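PDB 4AN8: CRISPR-associated protein CasA/Cse1 from Thermus thermophilus, which is the CasA/Cse1 subunit of the Cascade ribonucleoprotein complex and probably takes part in selecting foreign DNA during CRISPR adaptive immunity. Local coordinates for residues E34-A39 / A62-A67; D76-W81 / Q329-D334; P442-R447 / E451-L456. All blocks are in the same frame, centred on the assembly; numbering follows the deposited sequence.

From the N terminus, the chain first closes a loop of some 22 residues, a little over half of it in helix 50-67, when helix 32-37 packs against the end of that helix in contact 1. Helix 74-83 follows and opens contact 2, which closes only when helix 320-333 returns, so that this loop takes in the sheet strands between 123 and 273. Contact 3 is local, joining helices 429-446 and 453-476 across a short turn. The three follow in series, without nesting or crossing. Centres of contacts 1 and 2 lie 18 Å apart on the same side of the chain's centre; the centre of contact 3, in the C-terminal helices, is about 26 Å from that of contact 2.

Contact 1 of 3, residues E34-A39 / A62-A67; sequences EALLRA and AVLHRA
L36 reaches from helix 32-37 to V63 and L64, neighbours near the end of helix 50-67, and these three side chains make the whole contact. It is entirely apolar. CD1 of L36 lies 3.7 Å from CG1 of V63, and CD2 of L36 comes within 4.0 Å of CD1 of L64. L36 and L64 pass alongside one another from opposite directions, which also sets L36 CD1 beside L64 CD2 at 4.1 Å. V63 offers a single methyl, since CG1 stands opposite its backbone N (chi1 175°) and CG2 is turned elsewhere. The forked end of leucine suits such a place: two methyls let one residue of helix 32-37 meet two residues of its partner, although the CA atoms of L36 and L64 stay 8.1 Å apart. L203 of helix 199-206 touches both leucines.

Charged groups keep away from this seam. On the partly exposed flank of helix 32-37, R38 NH2 lies 3.1 Å from E34 OE2, a salt bridge in which the oxygen sits above the guanidinium face and no N-H points at it; E41 is a second partner of that arginine. On the other helix, R66 pairs with E220.

With all three touching residues buried, this is ordinary helix-to-helix packing of a hydrophobic core, joining the short helix 32-37 to the end of helix 50-67.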
loop_
_atom_site.group_PDB
_atom_site.type_symbol
_atom_site.label_atom_id
_atom_site.label_comp_id
_atom_site.label_asym_id
_atom_site.label_seq_id
_atom_site.Cartn_x
_atom_site.Cartn_y
_atom_site.Cartn_z
ATOM N N GLU A 34 -4.710 9.180 22.117
ATOM C CA GLU A 34 -3.502 8.571 22.640
ATOM C C GLU A 34 -2.506 8.194 21.538
ATOM O O GLU A 34 -1.296 8.331 21.711
ATOM C CB GLU A 34 -3.847 7.334 23.464
ATOM C CG GLU A 34 -2.644 6.692 24.116
ATOM C CD GLU A 34 -3.007 5.572 25.075
ATOM O OE1 GLU A 34 -4.214 5.345 25.332
ATOM O OE2 GLU A 34 -2.073 4.913 25.584
ATOM N N ALA A 35 -3.008 7.698 20.416
ATOM C CA ALA A 35 -2.138 7.325 19.322
ATOM C C ALA A 35 -1.294 8.522 18.886
ATOM O O ALA A 35 -0.130 8.367 18.574
ATOM C CB ALA A 35 -2.952 6.782 18.146
ATOM N N LEU A 36 -1.895 9.706 18.866
ATOM C CA LEU A 36 -1.220 10.921 18.422
ATOM C C LEU A 36 -0.355 11.555 19.516
ATOM O O LEU A 36 0.836 11.751 19.333
ATOM C CB LEU A 36 -2.251 11.940 17.915
ATOM C CG LEU A 36 -2.980 11.560 16.613
ATOM C CD1 LEU A 36 -3.700 12.784 16.024
ATOM C CD2 LEU A 36 -1.945 10.993 15.646
ATOM N N LEU A 37 -0.967 11.856 20.656
ATOM C CA LEU A 37 -0.295 12.526 21.762
ATOM C C LEU A 37 0.810 11.677 22.371
ATOM O O LEU A 37 1.761 12.196 22.912
ATOM C CB LEU A 37 -1.316 12.893 22.839
ATOM C CG LEU A 37 -2.411 13.788 22.273
ATOM C CD1 LEU A 37 -3.509 14.031 23.294
ATOM C CD2 LEU A 37 -1.799 15.098 21.770
ATOM N N ARG A 38 0.696 10.367 22.266
ATOM C CA ARG A 38 1.739 9.494 22.808
ATOM C C ARG A 38 2.347 8.573 21.748
ATOM O O ARG A 38 2.741 7.454 22.052
ATOM C CB ARG A 38 1.201 8.694 23.992
ATOM C CG ARG A 38 0.918 9.558 25.203
ATOM C CD ARG A 38 0.262 8.755 26.304
ATOM N NE ARG A 38 0.659 7.348 26.249
ATOM C CZ ARG A 38 0.256 6.413 27.107
ATOM N NH1 ARG A 38 -0.552 6.726 28.116
ATOM N NH2 ARG A 38 0.666 5.158 26.953
ATOM N N ALA A 39 2.453 9.069 20.516
ATOM C CA ALA A 39 2.968 8.264 19.404
ATOM C C ALA A 39 4.338 7.651 19.687
ATOM O O ALA A 39 4.597 6.500 19.318
ATOM C CB ALA A 39 3.011 9.080 18.129
ATOM N N ALA A 62 -4.578 12.353 8.382
ATOM C CA ALA A 62 -5.634 13.304 8.071
ATOM C C ALA A 62 -5.829 14.208 9.276
ATOM O O ALA A 62 -5.810 15.428 9.150
ATOM C CB ALA A 62 -6.951 12.576 7.740
ATOM N N VAL A 63 -6.001 13.600 10.451
ATOM C CA VAL A 63 -6.180 14.378 11.660
ATOM C C VAL A 63 -5.000 15.333 11.920
ATOM O O VAL A 63 -5.208 16.506 12.222
ATOM C CB VAL A 63 -6.433 13.496 12.899
ATOM C CG1 VAL A 63 -6.492 14.367 14.123
ATOM C CG2 VAL A 63 -7.757 12.717 12.745
ATOM N N LEU A 64 -3.772 14.832 11.802
ATOM C CA LEU A 64 -2.582 15.653 12.032
ATOM C C LEU A 64 -2.497 16.847 11.101
ATOM O O LEU A 64 -2.253 17.967 11.546
ATOM C CB LEU A 64 -1.298 14.831 11.889
ATOM C CG LEU A 64 -0.978 13.917 13.072
ATOM C CD1 LEU A 64 0.066 12.848 12.730
ATOM C CD2 LEU A 64 -0.565 14.773 14.303
ATOM N N HIS A 65 -2.677 16.609 9.806
ATOM C CA HIS A 65 -2.605 17.684 8.833
ATOM C C HIS A 65 -3.604 18.801 9.129
ATOM O O HIS A 65 -3.293 19.969 8.963
ATOM C CB HIS A 65 -2.843 17.161 7.427
ATOM C CG HIS A 65 -1.658 16.475 6.826
ATOM N ND1 HIS A 65 -0.371 16.950 6.973
ATOM C CD2 HIS A 65 -1.570 15.349 6.072
ATOM C CE1 HIS A 65 0.459 16.165 6.303
ATOM N NE2 HIS A 65 -0.241 15.193 5.745
ATOM N N ARG A 66 -4.810 18.446 9.538
ATOM C CA ARG A 66 -5.818 19.452 9.766
ATOM C C ARG A 66 -5.571 20.139 11.105
ATOM O O ARG A 66 -5.592 21.356 11.189
ATOM C CB ARG A 66 -7.217 18.829 9.708
ATOM C CG ARG A 66 -7.518 18.178 8.376
ATOM C CD ARG A 66 -7.413 19.210 7.256
ATOM N NE ARG A 66 -8.504 20.182 7.323
ATOM C CZ ARG A 66 -8.670 21.158 6.439
ATOM N NH1 ARG A 66 -7.808 21.284 5.431
ATOM N NH2 ARG A 66 -9.694 22.000 6.566
ATOM N N ALA A 67 -5.314 19.349 12.144
ATOM C CA ALA A 67 -5.090 19.907 13.471
ATOM C C ALA A 67 -3.878 20.824 13.512
ATOM O O ALA A 67 -3.908 21.830 14.198
ATOM C CB ALA A 67 -4.964 18.822 14.503
#

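Contact 2 of 3, residues D76-W81 / Q329-D334; sequences DVLDWW and QGELED
L78 and W81, three residues apart on helix 74-83 and therefore on much the same face, meet E331 and L332 near the end of helix 320-333. The segment axes approach to 11.0 Å and cross at -55°.

Along the first helix, V77, L78 and W81 all touch L328, a turn earlier on helix 320-333, which extends the apolar patch beneath them. Of the residues that meet the second segment, L78 comes first and divides its two methyls between two residues. Its CD1 meets CB of E331 at 3.6 Å, with the two side chains crossing at about a right angle. Its CD2 packs on CD2 of L332 at 3.8 Å, the leucines sliding past one another in opposite directions. E331 thus gives this seam its aliphatic base; its chain bends at chi2, and neither carboxylate oxygen takes part, which fits a partly exposed residue at the border of an apolar patch.

A turn later, W81 presents one face of its indole to L332. With CG opposite its backbone N (chi1 -172°), the ring is carried toward helix 320-333. CD2 of L332 stands 3.6 Å above the centroid of the W81 five-membered ring and 2° from its normal, a CH-pi contact. The other methyl of L332, CD1, covers the six-membered ring, 3.8 Å from CZ2 of W81, so one leucine spans both rings of the indole. Nearby, L204 and E201 of helix 199-206 also touch this tryptophan.

No hydrogen bond or salt bridge joins the segments. Cohesion probably comes from burying apolar surface, helped by close fit, dispersion and the CH-pi contact, so a broad indole and a forked leucine are well matched.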
loop_
_atom_site.group_PDB
_atom_site.type_symbol
_atom_site.label_atom_id
_atom_site.label_comp_id
_atom_site.label_asym_id
_atom_site.label_seq_id
_atom_site.Cartn_x
_atom_site.Cartn_y
_atom_site.Cartn_z
ATOM N N ASP A 76 9.617 22.059 10.040
ATOM C CA ASP A 76 8.658 21.799 11.106
ATOM C C ASP A 76 8.656 20.337 11.532
ATOM O O ASP A 76 8.569 20.035 12.718
ATOM C CB ASP A 76 7.250 22.217 10.689
ATOM C CG ASP A 76 7.165 23.687 10.355
ATOM O OD1 ASP A 76 8.025 24.442 10.836
ATOM O OD2 ASP A 76 6.260 24.091 9.603
ATOM N N VAL A 77 8.744 19.429 10.567
ATOM C CA VAL A 77 8.693 18.007 10.882
ATOM C C VAL A 77 9.936 17.654 11.688
ATOM O O VAL A 77 9.871 16.884 12.646
ATOM C CB VAL A 77 8.607 17.140 9.593
ATOM C CG1 VAL A 77 8.681 15.676 9.939
ATOM C CG2 VAL A 77 7.298 17.430 8.848
ATOM N N LEU A 78 11.061 18.243 11.289
ATOM C CA LEU A 78 12.345 18.069 11.958
ATOM C C LEU A 78 12.302 18.541 13.408
ATOM O O LEU A 78 12.744 17.835 14.323
ATOM C CB LEU A 78 13.420 18.852 11.204
ATOM C CG LEU A 78 14.192 18.093 10.136
ATOM C CD1 LEU A 78 15.062 19.038 9.325
ATOM C CD2 LEU A 78 15.033 17.012 10.807
ATOM N N ASP A 79 11.774 19.740 13.611
ATOM C CA ASP A 79 11.506 20.220 14.956
ATOM C C ASP A 79 10.788 19.148 15.771
ATOM O O ASP A 79 11.264 18.755 16.833
ATOM C CB ASP A 79 10.644 21.489 14.922
ATOM C CG ASP A 79 11.459 22.750 14.718
ATOM O OD1 ASP A 79 12.509 22.891 15.377
ATOM O OD2 ASP A 79 11.047 23.607 13.905
ATOM N N TRP A 80 9.635 18.683 15.288
ATOM C CA TRP A 80 8.843 17.737 16.067
ATOM C C TRP A 80 9.630 16.471 16.308
ATOM O O TRP A 80 9.472 15.826 17.334
ATOM C CB TRP A 80 7.515 17.422 15.379
ATOM C CG TRP A 80 6.748 18.659 15.107
ATOM C CD1 TRP A 80 6.827 19.835 15.797
ATOM C CD2 TRP A 80 5.794 18.867 14.058
ATOM N NE1 TRP A 80 5.970 20.760 15.250
ATOM C CE2 TRP A 80 5.328 20.194 14.178
ATOM C CE3 TRP A 80 5.284 18.059 13.037
ATOM C CZ2 TRP A 80 4.389 20.738 13.307
ATOM C CZ3 TRP A 80 4.346 18.595 12.174
ATOM C CH2 TRP A 80 3.905 19.921 12.316
ATOM N N TRP A 81 10.475 16.117 15.355
ATOM C CA TRP A 81 11.335 14.957 15.516
ATOM C C TRP A 81 12.296 15.207 16.676
ATOM O O TRP A 81 12.449 14.367 17.550
ATOM C CB TRP A 81 12.131 14.682 14.233
ATOM C CG TRP A 81 12.872 13.406 14.286
ATOM C CD1 TRP A 81 13.901 13.089 15.133
ATOM C CD2 TRP A 81 12.652 12.242 13.469
ATOM N NE1 TRP A 81 14.331 11.807 14.895
ATOM C CE2 TRP A 81 13.584 11.264 13.878
ATOM C CE3 TRP A 81 11.764 11.935 12.430
ATOM C CZ2 TRP A 81 13.657 9.988 13.274
ATOM C CZ3 TRP A 81 11.832 10.660 11.842
ATOM C CH2 TRP A 81 12.771 9.712 12.267
ATOM N N GLN A 329 15.428 12.036 5.836
ATOM C CA GLN A 329 16.505 11.159 6.274
ATOM C C GLN A 329 17.869 11.823 6.083
ATOM O O GLN A 329 18.774 11.655 6.900
ATOM C CB GLN A 329 16.448 9.809 5.564
ATOM C CG GLN A 329 17.531 8.842 6.037
ATOM C CD GLN A 329 17.314 7.427 5.524
ATOM O OE1 GLN A 329 17.253 6.486 6.306
ATOM N NE2 GLN A 329 17.173 7.276 4.211
ATOM N N GLY A 330 18.006 12.580 4.999
ATOM C CA GLY A 330 19.209 13.357 4.755
ATOM C C GLY A 330 19.447 14.421 5.819
ATOM O O GLY A 330 20.544 14.532 6.358
ATOM N N GLU A 331 18.409 15.190 6.129
ATOM C CA GLU A 331 18.498 16.247 7.138
ATOM C C GLU A 331 18.783 15.702 8.550
ATOM O O GLU A 331 19.436 16.361 9.363
ATOM C CB GLU A 331 17.238 17.117 7.119
ATOM C CG GLU A 331 16.971 17.791 5.774
ATOM C CD GLU A 331 17.986 18.881 5.438
ATOM O OE1 GLU A 331 18.106 19.843 6.230
ATOM O OE2 GLU A 331 18.661 18.786 4.386
ATOM N N LEU A 332 18.304 14.500 8.844
ATOM C CA LEU A 332 18.597 13.902 10.131
ATOM C C LEU A 332 20.057 13.478 10.149
ATOM O O LEU A 332 20.691 13.445 11.206
ATOM C CB LEU A 332 17.697 12.699 10.401
ATOM C CG LEU A 332 16.198 12.923 10.583
ATOM C CD1 LEU A 332 15.464 11.603 10.337
ATOM C CD2 LEU A 332 15.881 13.490 11.959
ATOM N N GLU A 333 20.590 13.156 8.976
ATOM C CA GLU A 333 21.983 12.736 8.857
ATOM C C GLU A 333 22.952 13.893 9.056
ATOM O O GLU A 333 24.030 13.714 9.616
ATOM C CB GLU A 333 22.233 12.066 7.502
ATOM C CG GLU A 333 22.372 10.559 7.577
ATOM C CD GLU A 333 22.334 9.899 6.215
ATOM O OE1 GLU A 333 22.885 10.471 5.251
ATOM O OE2 GLU A 333 21.744 8.806 6.111
ATOM N N ASP A 334 22.572 15.079 8.597
ATOM C CA ASP A 334 23.428 16.257 8.738
ATOM C C ASP A 334 23.412 16.764 10.177
ATOM O O ASP A 334 24.033 17.771 10.504
ATOM C CB ASP A 334 22.978 17.379 7.797
ATOM C CG ASP A 334 23.055 16.983 6.326
ATOM O OD1 ASP A 334 23.638 15.913 6.017
ATOM O OD2 ASP A 334 22.537 17.748 5.482
#

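Contact 3 of 3, residues P442-R447 / E451-L456; sequences PRFFAR and EASLDL
F444, near the end of helix 429-446, meets S453 and L454 at the beginning of helix 453-476 with an edge of its ring. From CB the side chain runs with CG anti to the backbone N (chi1 164°), a turn that carries the ring over to the second helix. The first ring atom to touch is CD1, 3.5 Å from the carbonyl O of S453, which lies at the ring edge near its plane; the slightly positive C-H rim is thus set against a carbonyl oxygen. CE1, further out, lies 3.7 Å from both O and OG of S453 and 4.3 Å from CD1 of L454, whose side chain leaves its CA pointing away but comes back at its end. Phenylalanine suits this buried spot because it needs no polar partner. W457 meets the same ring with the planes at about 40°, and A381 of helix 372-403 also touches it.

S453 also packs against the backbone of R447, though no hydrogen bond joins the two segments. CB of S453 is 3.2 Å from the carbonyl O of R447, and the two CA atoms stand 6.0 Å apart. Serine's short side chain suits so close an approach. The hydroxyl of S453 hydrogen-bonds to O of E450, in the turn between the helices. N of R447 bonds to O of F444 at 2.8 Å, a bond spanning three residues and so of the tighter 3-10 type.

Two consecutive helices that run roughly antiparallel and pack beside their short connection form a helical hairpin, here part of the C-terminal helical bundle of Cse1 proteins.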
loop_
_atom_site.group_PDB
_atom_site.type_symbol
_atom_site.label_atom_id
_atom_site.label_comp_id
_atom_site.label_asym_id
_atom_site.label_seq_id
_atom_site.Cartn_x
_atom_site.Cartn_y
_atom_site.Cartn_z
ATOM N N PRO A 442 17.063 -6.624 -1.227
ATOM C CA PRO A 442 17.239 -5.741 -0.057
ATOM C C PRO A 442 18.691 -5.414 0.250
ATOM O O PRO A 442 18.970 -4.280 0.643
ATOM C CB PRO A 442 16.648 -6.546 1.098
ATOM C CG PRO A 442 15.616 -7.427 0.437
ATOM C CD PRO A 442 16.112 -7.720 -0.962
ATOM N N ARG A 443 19.588 -6.388 0.096
ATOM C CA ARG A 443 21.015 -6.195 0.387
ATOM C C ARG A 443 21.599 -5.203 -0.597
ATOM O O ARG A 443 22.257 -4.249 -0.213
ATOM C CB ARG A 443 21.782 -7.513 0.288
ATOM C CG ARG A 443 21.114 -8.701 0.949
ATOM C CD ARG A 443 22.089 -9.871 1.035
ATOM N NE ARG A 443 22.939 -9.955 -0.155
ATOM C CZ ARG A 443 22.841 -10.901 -1.086
ATOM N NH1 ARG A 443 21.934 -11.863 -0.963
ATOM N NH2 ARG A 443 23.657 -10.889 -2.136
ATOM N N PHE A 444 21.344 -5.427 -1.878
ATOM C CA PHE A 444 21.754 -4.463 -2.890
ATOM C C PHE A 444 21.113 -3.089 -2.627
ATOM O O PHE A 444 21.800 -2.068 -2.613
ATOM C CB PHE A 444 21.366 -4.949 -4.282
ATOM C CG PHE A 444 21.395 -3.863 -5.315
ATOM C CD1 PHE A 444 22.595 -3.500 -5.927
ATOM C CD2 PHE A 444 20.240 -3.176 -5.647
ATOM C CE1 PHE A 444 22.630 -2.481 -6.865
ATOM C CE2 PHE A 444 20.262 -2.164 -6.572
ATOM C CZ PHE A 444 21.455 -1.800 -7.180
ATOM N N PHE A 445 19.796 -3.079 -2.403
ATOM C CA PHE A 445 19.044 -1.830 -2.288
ATOM C C PHE A 445 19.592 -0.946 -1.181
ATOM O O PHE A 445 19.753 0.266 -1.363
ATOM C CB PHE A 445 17.548 -2.089 -2.050
ATOM C CG PHE A 445 16.661 -0.907 -2.380
ATOM C CD1 PHE A 445 16.800 -0.231 -3.588
ATOM C CD2 PHE A 445 15.682 -0.477 -1.489
ATOM C CE1 PHE A 445 15.978 0.839 -3.902
ATOM C CE2 PHE A 445 14.859 0.592 -1.803
ATOM C CZ PHE A 445 15.013 1.254 -3.013
ATOM N N ALA A 446 19.892 -1.549 -0.038
ATOM C CA ALA A 446 20.477 -0.788 1.053
ATOM C C ALA A 446 21.801 -0.101 0.655
ATOM O O ALA A 446 22.201 0.882 1.279
ATOM C CB ALA A 446 20.667 -1.677 2.277
ATOM N N ARG A 447 22.477 -0.600 -0.381
ATOM C CA ARG A 447 23.769 -0.021 -0.766
ATOM C C ARG A 447 23.735 0.675 -2.129
ATOM O O ARG A 447 24.763 0.852 -2.778
ATOM C CB ARG A 447 24.869 -1.084 -0.730
ATOM C CG ARG A 447 24.995 -1.792 0.607
ATOM C CD ARG A 447 26.156 -2.774 0.620
ATOM N NE ARG A 447 25.914 -3.894 1.530
ATOM C CZ ARG A 447 26.753 -4.913 1.711
ATOM N NH1 ARG A 447 27.902 -4.956 1.041
ATOM N NH2 ARG A 447 26.442 -5.892 2.559
ATOM N N GLU A 451 29.137 2.830 -5.497
ATOM C CA GLU A 451 29.506 2.291 -6.810
ATOM C C GLU A 451 29.711 0.778 -6.755
ATOM O O GLU A 451 29.313 0.051 -7.664
ATOM C CB GLU A 451 30.792 2.946 -7.308
ATOM C CG GLU A 451 30.755 4.460 -7.364
ATOM C CD GLU A 451 32.101 5.045 -7.740
ATOM O OE1 GLU A 451 33.126 4.370 -7.503
ATOM O OE2 GLU A 451 32.136 6.172 -8.278
ATOM N N ALA A 452 30.340 0.318 -5.678
ATOM C CA ALA A 452 30.612 -1.097 -5.462
ATOM C C ALA A 452 29.377 -1.991 -5.629
ATOM O O ALA A 452 29.496 -3.196 -5.860
ATOM C CB ALA A 452 31.204 -1.296 -4.061
ATOM N N SER A 453 28.196 -1.402 -5.491
ATOM C CA SER A 453 26.970 -2.186 -5.317
ATOM C C SER A 453 26.544 -2.968 -6.563
ATOM O O SER A 453 25.970 -4.039 -6.444
ATOM C CB SER A 453 25.821 -1.293 -4.833
ATOM O OG SER A 453 25.462 -0.356 -5.834
ATOM N N LEU A 454 26.816 -2.434 -7.750
ATOM C CA LEU A 454 26.493 -3.150 -8.984
ATOM C C LEU A 454 27.168 -4.505 -9.003
ATOM O O LEU A 454 26.584 -5.499 -9.452
ATOM C CB LEU A 454 26.940 -2.373 -10.218
ATOM C CG LEU A 454 25.966 -1.385 -10.849
ATOM C CD1 LEU A 454 24.507 -1.831 -10.670
ATOM C CD2 LEU A 454 26.210 0.008 -10.285
ATOM N N ASP A 455 28.399 -4.536 -8.506
ATOM C CA ASP A 455 29.187 -5.758 -8.494
ATOM C C ASP A 455 28.549 -6.812 -7.606
ATOM O O ASP A 455 28.468 -7.978 -7.986
ATOM C CB ASP A 455 30.624 -5.472 -8.054
ATOM C CG ASP A 455 31.349 -4.543 -9.015
ATOM O OD1 ASP A 455 31.192 -4.707 -10.246
ATOM O OD2 ASP A 455 32.067 -3.640 -8.534
ATOM N N LEU A 456 28.092 -6.409 -6.428
ATOM C CA LEU A 456 27.374 -7.336 -5.565
ATOM C C LEU A 456 26.150 -7.876 -6.305
ATOM O O LEU A 456 25.821 -9.057 -6.213
ATOM C CB LEU A 456 26.954 -6.660 -4.258
ATOM C CG LEU A 456 28.063 -6.455 -3.223
ATOM C CD1 LEU A 456 28.790 -7.769 -2.950
ATOM C CD2 LEU A 456 29.045 -5.368 -3.656
#